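Local coordinates for ribonuclease H (Uncultured organism, PDB 4IBN), which probably cleaves the RNA strand of RNA-DNA hybrids endonucleolytically, leaving 5'-phosphomonoester ends, with magnesium as cofactor, at residues N67-M70 / A71-V75. Residues are numbered along the deposited sequence; the frame is centred on the assembly and turned at random.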
loop_
_atom_site.group_PDB
_atom_site.type_symbol
_atom_site.label_atom_id
_atom_site.label_comp_id
_atom_site.label_asym_id
_atom_site.label_seq_id
_atom_site.Cartn_x
_atom_site.Cartn_y
_atom_site.Cartn_z
ATOM N N ASN A 67 -8.181 11.120 -1.268
ATOM C CA ASN A 67 -7.397 10.129 -1.934
ATOM C C ASN A 67 -6.024 10.026 -1.306
ATOM O O ASN A 67 -5.543 8.966 -1.151
ATOM C CB ASN A 67 -7.243 10.363 -3.425
ATOM C CG ASN A 67 -8.455 9.963 -4.203
ATOM O OD1 ASN A 67 -8.707 8.799 -4.414
ATOM N ND2 ASN A 67 -9.226 10.936 -4.623
ATOM N N ASN A 68 -5.438 11.146 -0.947
ATOM C CA ASN A 68 -4.144 11.141 -0.304
ATOM C C ASN A 68 -4.171 10.466 1.039
ATOM O O ASN A 68 -3.253 9.808 1.389
ATOM C CB ASN A 68 -3.567 12.530 -0.166
ATOM C CG ASN A 68 -3.070 13.108 -1.480
ATOM O OD1 ASN A 68 -3.028 12.463 -2.461
ATOM N ND2 ASN A 68 -2.686 14.335 -1.449
ATOM N N ARG A 69 -5.216 10.700 1.801
ATOM C CA ARG A 69 -5.286 10.047 3.077
ATOM C C ARG A 69 -5.383 8.524 2.899
ATOM O O ARG A 69 -4.717 7.779 3.536
ATOM C CB ARG A 69 -6.519 10.508 3.859
ATOM C CG ARG A 69 -6.374 11.704 4.761
ATOM C CD ARG A 69 -7.594 11.835 5.794
ATOM N NE ARG A 69 -7.784 10.684 6.660
ATOM C CZ ARG A 69 -7.112 10.470 7.769
ATOM N NH1 ARG A 69 -6.220 11.336 8.134
ATOM N NH2 ARG A 69 -7.307 9.405 8.486
ATOM N N MET A 70 -6.257 8.096 2.020
ATOM C CA MET A 70 -6.436 6.684 1.794
ATOM C C MET A 70 -5.167 5.982 1.221
ATOM O O MET A 70 -4.891 4.857 1.509
ATOM C CB MET A 70 -7.724 6.391 1.000
ATOM C CG MET A 70 -8.967 6.851 1.683
ATOM S SD MET A 70 -9.075 6.407 3.460
ATOM C CE MET A 70 -9.262 4.693 3.377
ATOM N N ALA A 71 -4.445 6.691 0.393
ATOM C CA ALA A 71 -3.223 6.155 -0.115
ATOM C C ALA A 71 -2.269 5.903 1.055
ATOM O O ALA A 71 -1.667 4.896 1.116
ATOM C CB ALA A 71 -2.624 7.077 -1.097
ATOM N N LEU A 72 -2.194 6.849 1.970
ATOM C CA LEU A 72 -1.357 6.657 3.145
ATOM C C LEU A 72 -1.830 5.494 4.028
ATOM O O LEU A 72 -1.052 4.748 4.511
ATOM C CB LEU A 72 -1.133 7.960 3.914
ATOM C CG LEU A 72 -0.169 8.930 3.293
ATOM C CD1 LEU A 72 -0.381 10.329 3.812
ATOM C CD2 LEU A 72 1.198 8.459 3.540
ATOM N N ARG A 73 -3.129 5.349 4.188
ATOM C CA ARG A 73 -3.654 4.231 4.939
ATOM C C ARG A 73 -3.332 2.896 4.300
ATOM O O ARG A 73 -3.172 1.928 4.985
ATOM C CB ARG A 73 -5.140 4.373 5.217
ATOM C CG ARG A 73 -5.421 5.673 5.879
ATOM C CD ARG A 73 -6.441 5.655 6.961
ATOM N NE ARG A 73 -6.430 4.463 7.775
ATOM C CZ ARG A 73 -7.519 4.013 8.346
ATOM N NH1 ARG A 73 -8.626 4.683 8.187
ATOM N NH2 ARG A 73 -7.526 2.927 9.084
ATOM N N SER A 74 -3.249 2.873 2.978
ATOM C CA SER A 74 -2.910 1.643 2.313
ATOM C C SER A 74 -1.534 1.199 2.748
ATOM O O SER A 74 -1.294 0.053 2.935
ATOM C CB SER A 74 -3.038 1.748 0.783
ATOM O OG SER A 74 -1.956 2.348 0.138
ATOM N N VAL A 75 -0.633 2.136 2.871
ATOM C CA VAL A 75 0.678 1.786 3.381
ATOM C C VAL A 75 0.639 1.360 4.836
ATOM O O VAL A 75 1.155 0.358 5.202
ATOM C CB VAL A 75 1.617 2.972 3.311
ATOM C CG1 VAL A 75 2.985 2.624 3.913
ATOM C CG2 VAL A 75 1.795 3.388 1.932
#
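A71 donates its backbone N to N67 O at 3.0 Å, the first of four successive i to i+4 bonds that carry the helix from one segment into the other. Its methyl group lies 3.5 Å from N67 O, while beyond the helix it packs against E23 of strand 16-25 and I100. L72 continues the series by donating N to N68 O, and CB, CG and CD1 of its side chain run close past that same carbonyl oxygen before the side chain meets L128, W129 and A132 of helix 126-136. R73 N bonds to R69 O, one turn back. With CG anti to the carbonyl carbon (chi1 -54°), R73 passes CG within 3.2 Å of R69 O, and its chain lies side by side with that of R69, both pointing the same way. R73 CD approaches R69 NH2 obliquely at 4.1 Å, and the two guanidinium planes are turned 57° apart. R69 NH2 and R73 NH1, 4.9 Å apart, both form salt bridges to E62 OE2, so the shared carboxylate probably offsets their charges. S74 completes the series on M70 O, and its chi1 of 81° turns OG back along the helix to donate to A71 O at 2.7 Å. Without the hydroxyl, as with an alanine here, A71 O would probably be left with only the weak backbone bonds from S74 N and V75 N. Such i to i+4 bonding, with a serine hydroxyl returned to the i-3 carbonyl, is characteristic of serine inside an alpha-helix, here the first turns of helix 67-82, which packs against strand 16-25 and helices 98-113 and 126-136 in the RNase H fold.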